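PDB 3BJX: halocarboxylic acid dehalogenase DehI from Pseudomonas putida, which is a group I haloacid dehalogenase, and so probably hydrolyses the carbon-halogen bond of 2-haloalkanoic acids. Local coordinates for residues K117-R120 / V121-F125; P201-D204 / F205-L208; I291-I294 / T295-L298. One frame throughout, in Å; residues are numbered along the deposited sequence.

Contact 1 of 3, residues K117-R120 / V121-F125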
loop_
_atom_site.group_PDB
_atom_site.type_symbol
_atom_site.label_atom_id
_atom_site.label_comp_id
_atom_site.label_asym_id
_atom_site.label_seq_id
_atom_site.Cartn_x
_atom_site.Cartn_y
_atom_site.Cartn_z
ATOM N N LYS A 117 5.976 -24.297 22.356
ATOM C CA LYS A 117 5.564 -24.494 20.983
ATOM C C LYS A 117 5.145 -23.186 20.331
ATOM O O LYS A 117 5.479 -22.953 19.181
ATOM C CB LYS A 117 4.460 -25.541 20.903
ATOM C CG LYS A 117 4.873 -26.913 21.411
ATOM C CD LYS A 117 6.255 -27.231 20.930
ATOM C CE LYS A 117 6.621 -28.648 21.228
ATOM N NZ LYS A 117 7.833 -28.984 20.429
ATOM N N VAL A 118 4.427 -22.336 21.076
ATOM C CA VAL A 118 4.026 -20.986 20.619
ATOM C C VAL A 118 5.303 -20.159 20.378
ATOM O O VAL A 118 5.540 -19.683 19.274
ATOM C CB VAL A 118 3.056 -20.304 21.655
ATOM C CG1 VAL A 118 2.841 -18.811 21.371
ATOM C CG2 VAL A 118 1.700 -21.075 21.753
ATOM N N ARG A 119 6.135 -20.041 21.407
ATOM C CA ARG A 119 7.474 -19.430 21.347
ATOM C C ARG A 119 8.347 -19.836 20.134
ATOM O O ARG A 119 9.007 -18.980 19.540
ATOM C CB ARG A 119 8.222 -19.716 22.676
ATOM C CG ARG A 119 9.650 -19.226 22.726
ATOM C CD ARG A 119 10.320 -19.516 24.041
ATOM N NE ARG A 119 9.769 -18.736 25.152
ATOM C CZ ARG A 119 9.085 -19.262 26.167
ATOM N NH1 ARG A 119 8.863 -20.567 26.217
ATOM N NH2 ARG A 119 8.617 -18.490 27.136
ATOM N N ARG A 120 8.369 -21.128 19.793
ATOM C CA ARG A 120 9.183 -21.636 18.677
ATOM C C ARG A 120 8.742 -20.996 17.372
ATOM O O ARG A 120 9.577 -20.607 16.543
ATOM C CB ARG A 120 9.106 -23.169 18.566
ATOM C CG ARG A 120 9.812 -23.930 19.708
ATOM C CD ARG A 120 9.820 -25.471 19.545
ATOM N NE ARG A 120 10.931 -25.959 18.708
ATOM C CZ ARG A 120 10.780 -26.570 17.529
ATOM N NH1 ARG A 120 9.559 -26.767 17.022
ATOM N NH2 ARG A 120 11.846 -26.982 16.841
ATOM N N VAL A 121 7.424 -20.911 17.212
ATOM C CA VAL A 121 6.738 -20.274 16.089
ATOM C C VAL A 121 6.996 -18.770 16.084
ATOM O O VAL A 121 7.410 -18.198 15.071
ATOM C CB VAL A 121 5.185 -20.550 16.171
ATOM C CG1 VAL A 121 4.379 -19.643 15.202
ATOM C CG2 VAL A 121 4.888 -22.042 15.964
ATOM N N LEU A 122 6.763 -18.123 17.224
ATOM C CA LEU A 122 7.009 -16.692 17.321
ATOM C C LEU A 122 8.456 -16.355 16.890
ATOM O O LEU A 122 8.671 -15.407 16.121
ATOM C CB LEU A 122 6.672 -16.162 18.724
ATOM C CG LEU A 122 5.215 -16.137 19.226
ATOM C CD1 LEU A 122 5.171 -15.836 20.732
ATOM C CD2 LEU A 122 4.369 -15.132 18.466
ATOM N N TYR A 123 9.423 -17.164 17.330
ATOM C CA TYR A 123 10.861 -16.935 17.032
ATOM C C TYR A 123 11.250 -17.128 15.574
ATOM O O TYR A 123 12.093 -16.380 15.048
ATOM C CB TYR A 123 11.745 -17.823 17.914
ATOM C CG TYR A 123 11.929 -17.310 19.336
ATOM C CD1 TYR A 123 10.954 -16.484 19.940
ATOM C CD2 TYR A 123 13.042 -17.652 20.077
ATOM C CE1 TYR A 123 11.094 -16.016 21.223
ATOM C CE2 TYR A 123 13.189 -17.185 21.371
ATOM C CZ TYR A 123 12.200 -16.364 21.931
ATOM O OH TYR A 123 12.317 -15.884 23.200
ATOM N N ALA A 124 10.675 -18.141 14.925
ATOM C CA ALA A 124 10.943 -18.381 13.514
ATOM C C ALA A 124 10.504 -17.188 12.685
ATOM O O ALA A 124 11.127 -16.871 11.665
ATOM C CB ALA A 124 10.228 -19.656 13.022
ATOM N N PHE A 125 9.406 -16.564 13.097
ATOM C CA PHE A 125 8.840 -15.439 12.386
ATOM C C PHE A 125 9.579 -14.167 12.685
ATOM O O PHE A 125 9.849 -13.414 11.760
ATOM C CB PHE A 125 7.341 -15.268 12.665
ATOM C CG PHE A 125 6.489 -16.199 11.875
ATOM C CD1 PHE A 125 6.247 -15.959 10.549
ATOM C CD2 PHE A 125 5.968 -17.350 12.455
ATOM C CE1 PHE A 125 5.483 -16.837 9.808
ATOM C CE2 PHE A 125 5.216 -18.226 11.712
ATOM C CZ PHE A 125 4.980 -17.981 10.391
#
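R119 and Y123 lie side by side, one turn apart, on the partly exposed flank of the long helix 112-143, an i to i+4 pair held by a CH-pi contact. R119 CG sits over one face of the Y123 ring, 4.0 Å from the centroid and shifted toward the rim. The Y123 ring, with CG beside its own backbone N (chi1 -79°), leans back along the helix and brings that face against R119 CG. The R119 chain then bends at chi3 and runs on toward D299 and E116, and the guanidinium stands 83° to the ring plane instead of stacking on it.

The polar ends converge on one carboxylate. R119 NH2 forms a salt bridge with D299 OD1, and Y123 OH is hydrogen-bonded to D299 OD2, while R119 NH1 pairs with E116. K102 brings a like charge close to NH2, which the two carboxylates would probably offset. A leucine in place of Y123 would probably leave D299 OD2 without its hydroxyl partner and the R119 methylene without a flat surface to lie on.

The apolar pair faces the interior: V118 CG1 meets L122 CD1 at 3.8 Å, both side chains pointing the same way, and L122 goes on to pack against helix 267-299.

Main-chain bonds supply the rest. L122 N binds V118 O at 2.9 Å, Y123 N binds R119 O at 2.9 Å and A124 N binds R120 O at 3.1 Å. The bond from V121 N to K117 O is weak, at 3.4 Å, and V121 CG2 lies equally far, 3.4 Å, from K117 O.

Contact 2 of 3, residues P201-D204 / F205-L208. With SO4 (sulfate ion), chain E.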
loop_
_atom_site.group_PDB
_atom_site.type_symbol
_atom_site.label_atom_id
_atom_site.label_comp_id
_atom_site.label_asym_id
_atom_site.label_seq_id
_atom_site.Cartn_x
_atom_site.Cartn_y
_atom_site.Cartn_z
ATOM N N PRO A 201 -4.832 -12.419 6.421
ATOM C CA PRO A 201 -4.025 -12.828 7.555
ATOM C C PRO A 201 -2.576 -13.233 7.171
ATOM O O PRO A 201 -2.369 -13.953 6.205
ATOM C CB PRO A 201 -4.800 -14.020 8.099
ATOM C CG PRO A 201 -5.485 -14.578 6.931
ATOM C CD PRO A 201 -5.768 -13.468 5.992
ATOM N N ALA A 202 -1.594 -12.775 7.946
ATOM C CA ALA A 202 -0.179 -13.103 7.707
ATOM C C ALA A 202 0.047 -14.560 8.035
ATOM O O ALA A 202 -0.700 -15.121 8.854
ATOM C CB ALA A 202 0.696 -12.255 8.593
ATOM N N SER A 203 1.077 -15.162 7.429
ATOM C CA SER A 203 1.451 -16.551 7.740
ATOM C C SER A 203 1.579 -16.731 9.234
ATOM O O SER A 203 1.323 -17.823 9.761
ATOM C CB SER A 203 2.785 -16.947 7.097
ATOM O OG SER A 203 2.758 -16.783 5.696
ATOM N N ASP A 204 1.964 -15.641 9.907
ATOM C CA ASP A 204 2.185 -15.618 11.361
ATOM C C ASP A 204 0.952 -16.044 12.097
ATOM O O ASP A 204 1.034 -16.801 13.069
ATOM C CB ASP A 204 2.523 -14.199 11.836
ATOM C CG ASP A 204 3.769 -13.657 11.211
ATOM O OD1 ASP A 204 3.810 -13.501 9.956
ATOM O OD2 ASP A 204 4.699 -13.365 11.981
ATOM N N PHE A 205 -0.179 -15.499 11.639
ATOM C CA PHE A 205 -1.506 -15.756 12.201
ATOM C C PHE A 205 -2.057 -17.120 11.776
ATOM O O PHE A 205 -2.711 -17.790 12.565
ATOM C CB PHE A 205 -2.463 -14.600 11.884
ATOM C CG PHE A 205 -1.999 -13.274 12.438
ATOM C CD1 PHE A 205 -1.485 -13.181 13.746
ATOM C CD2 PHE A 205 -2.061 -12.114 11.666
ATOM C CE1 PHE A 205 -1.035 -11.968 14.252
ATOM C CE2 PHE A 205 -1.607 -10.900 12.168
ATOM C CZ PHE A 205 -1.104 -10.819 13.463
ATOM N N GLN A 206 -1.773 -17.547 10.547
ATOM C CA GLN A 206 -2.034 -18.949 10.146
ATOM C C GLN A 206 -1.372 -19.998 11.057
ATOM O O GLN A 206 -1.902 -21.092 11.284
ATOM C CB GLN A 206 -1.589 -19.175 8.704
ATOM C CG GLN A 206 -2.429 -18.419 7.687
ATOM C CD GLN A 206 -1.946 -18.654 6.264
ATOM O OE1 GLN A 206 -1.322 -17.784 5.652
ATOM N NE2 GLN A 206 -2.217 -19.838 5.740
ATOM N N ALA A 207 -0.208 -19.654 11.583
ATOM C CA ALA A 207 0.594 -20.588 12.319
ATOM C C ALA A 207 0.152 -20.676 13.762
ATOM O O ALA A 207 0.254 -21.728 14.389
ATOM C CB ALA A 207 2.036 -20.170 12.230
ATOM N N LEU A 208 -0.307 -19.553 14.308
ATOM C CA LEU A 208 -0.739 -19.479 15.703
ATOM C C LEU A 208 -2.153 -20.028 15.790
ATOM O O LEU A 208 -2.542 -20.578 16.823
ATOM C CB LEU A 208 -0.662 -18.040 16.218
ATOM C CG LEU A 208 0.754 -17.449 16.400
ATOM C CD1 LEU A 208 0.735 -15.923 16.305
ATOM C CD2 LEU A 208 1.450 -17.895 17.699
HETATM S S SO4 E . 4.234 -13.507 6.054
HETATM O O1 SO4 E . 4.967 -13.789 7.304
HETATM O O2 SO4 E . 5.027 -12.619 5.205
HETATM O O3 SO4 E . 4.005 -14.763 5.355
HETATM O O4 SO4 E . 2.942 -12.869 6.309
#
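A202 O takes two backbone bonds, from F205 N at 2.9 Å and from Q206 N at 3.1 Å, and so starts the short helix 203-208, with A202 at its N-cap. Q206 N approaches in the carbonyl plane, whereas F205 N comes from above it, 53° out of plane. Further on the bonding slackens: A207 N reaches S203 O and D204 O only weakly, and L208 N makes another weak bond to D204 O.

This helix N-terminus holds a sulfate, probably from the crystallisation liquor. S203 N donates to sulfate O4 at 3.2 Å. The S203 hydroxyl, turned beside its own backbone N (chi1 -57°), donates to O3, though the modelled separation is implausibly short. W49 NE1 and F52 N also bind the ion. Such a set of donors is consistent with a pocket for an anionic group, perhaps the carboxylate of a haloacid.

R55 forms a second shell, hydrogen-bonding S203 OG and, weakly, Q206 OE1; Q206 NE2 is held by V176 O. D204 OD1 lies 2.9 Å from sulfate O1, while OD2 is hydrogen-bonded to N129.

The A202 methyl lies between the sulfate and the F205 ring: CB is 3.3 Å from sulfate O4 and 4.1 Å from F205 CD2. The ring continues onto L189 and V192 of helix 183-195. L208 folds back along the helix and brings CG and CD1 against the carbonyl oxygen of D204, CD1 lying 3.4 Å from D204 O.

Contact 3 of 3, residues I291-I294 / T295-L298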
loop_
_atom_site.group_PDB
_atom_site.type_symbol
_atom_site.label_atom_id
_atom_site.label_comp_id
_atom_site.label_asym_id
_atom_site.label_seq_id
_atom_site.Cartn_x
_atom_site.Cartn_y
_atom_site.Cartn_z
ATOM N N ILE A 291 4.262 -9.136 15.989
ATOM C CA ILE A 291 4.751 -10.436 16.473
ATOM C C ILE A 291 5.906 -10.261 17.442
ATOM O O ILE A 291 5.991 -10.976 18.438
ATOM C CB ILE A 291 5.108 -11.412 15.284
ATOM C CG1 ILE A 291 3.869 -11.650 14.402
ATOM C CG2 ILE A 291 5.705 -12.723 15.777
ATOM C CD1 ILE A 291 2.709 -12.324 15.067
ATOM N N ILE A 292 6.781 -9.296 17.168
ATOM C CA ILE A 292 7.794 -8.942 18.142
ATOM C C ILE A 292 7.132 -8.391 19.400
ATOM O O ILE A 292 7.579 -8.690 20.502
ATOM C CB ILE A 292 8.866 -7.961 17.558
ATOM C CG1 ILE A 292 9.848 -8.741 16.677
ATOM C CG2 ILE A 292 9.634 -7.223 18.676
ATOM C CD1 ILE A 292 10.840 -7.899 15.999
ATOM N N HIS A 293 6.058 -7.605 19.241
ATOM C CA HIS A 293 5.278 -7.172 20.402
ATOM C C HIS A 293 4.735 -8.304 21.242
ATOM O O HIS A 293 4.909 -8.295 22.448
ATOM C CB HIS A 293 4.135 -6.228 20.050
ATOM C CG HIS A 293 3.580 -5.522 21.249
ATOM N ND1 HIS A 293 4.350 -4.695 22.042
ATOM C CD2 HIS A 293 2.345 -5.541 21.807
ATOM C CE1 HIS A 293 3.605 -4.226 23.027
ATOM N NE2 HIS A 293 2.388 -4.728 22.910
ATOM N N ILE A 294 4.084 -9.276 20.618
ATOM C CA ILE A 294 3.609 -10.464 21.334
ATOM C C ILE A 294 4.773 -11.188 22.027
ATOM O O ILE A 294 4.686 -11.539 23.192
ATOM C CB ILE A 294 2.877 -11.421 20.356
ATOM C CG1 ILE A 294 1.521 -10.835 19.944
ATOM C CG2 ILE A 294 2.713 -12.819 20.944
ATOM C CD1 ILE A 294 0.938 -11.419 18.638
ATOM N N THR A 295 5.865 -11.400 21.299
ATOM C CA THR A 295 7.077 -12.008 21.860
ATOM C C THR A 295 7.588 -11.289 23.095
ATOM O O THR A 295 7.986 -11.934 24.068
ATOM C CB THR A 295 8.186 -12.098 20.813
ATOM O OG1 THR A 295 7.633 -12.654 19.611
ATOM C CG2 THR A 295 9.321 -12.993 21.286
ATOM N N GLU A 296 7.556 -9.959 23.058
ATOM C CA GLU A 296 8.019 -9.133 24.164
ATOM C C GLU A 296 7.127 -9.289 25.404
ATOM O O GLU A 296 7.614 -9.276 26.533
ATOM C CB GLU A 296 8.086 -7.670 23.726
ATOM C CG GLU A 296 8.768 -6.743 24.723
ATOM C CD GLU A 296 8.604 -5.268 24.390
ATOM O OE1 GLU A 296 8.266 -4.899 23.233
ATOM O OE2 GLU A 296 8.808 -4.463 25.316
ATOM N N CYS A 297 5.822 -9.416 25.186
ATOM C CA CYS A 297 4.875 -9.621 26.267
ATOM C C CYS A 297 5.091 -10.971 26.889
ATOM O O CYS A 297 4.732 -11.174 28.042
ATOM C CB CYS A 297 3.443 -9.544 25.761
ATOM S SG CYS A 297 2.855 -7.886 25.382
ATOM N N LEU A 298 5.685 -11.893 26.125
ATOM C CA LEU A 298 5.955 -13.242 26.606
ATOM C C LEU A 298 7.304 -13.360 27.321
ATOM O O LEU A 298 7.355 -13.859 28.445
ATOM C CB LEU A 298 5.867 -14.265 25.471
ATOM C CG LEU A 298 5.853 -15.742 25.904
ATOM C CD1 LEU A 298 4.561 -16.083 26.631
ATOM C CD2 LEU A 298 6.086 -16.701 24.722
HETATM O O HOH W 1 6.962 -4.082 21.107
#
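T295 grips I291 O twice, in the helical pattern of a threonine whose hydroxyl bonds back to the carbonyl one turn earlier, here within helix 267-299. T295 N donates to I291 O at 2.9 Å and T295 OG1 at 2.6 Å, from opposite faces of the carbonyl plane. The hydroxyl can do this because OG1 stands beside the backbone N (chi1 -48°). T295 OG1 in turn receives a hydrogen bond from N126 ND2, so this buried hydroxyl is used as both donor and acceptor and ties the helix to helix 112-143.

H293 and E296 meet through water. The water lies at the edge of the imidazole, in its plane, 2.8 Å from H293 ND1, and donates to E296 OE1 at 2.6 Å. The carboxylate stands 86° to the ring, and with H293 ND1 and E296 OE1 4.1 Å apart the water does the linking.

The other main-chain donors are met in turn. E296 N binds I292 O at 2.9 Å and C297 N binds H293 O at 3.1 Å, but the bond from L298 N to I294 O is weak. The C297 backbone is also hydrogen-bonded to L101, which starts helix 101-107. H293 also meets a sulfur: C297 SG lies over one ring face, 23° off the normal and 4.3 Å from the ring centroid, displaced toward the rim.

Contacts 1, 2 and 3 follow one another along the chain, on helices 112-143, 203-208 and 267-299, and pack together in this strand-free fold. Contact 1 is the hub: its centre lies about 11 Å from that of contact 2 and about 10 Å from that of contact 3, while contacts 2 and 3 are about 15 Å apart. V121 and F125 press on A207, and L122 fits against I291 and I294. Contacts 2 and 3 also meet directly, where I291 packs on D204, F205 and L208. The short, sulfate-binding helix is therefore backed by two much longer ones, with F125 and I291 both touching D204 beside the anion site.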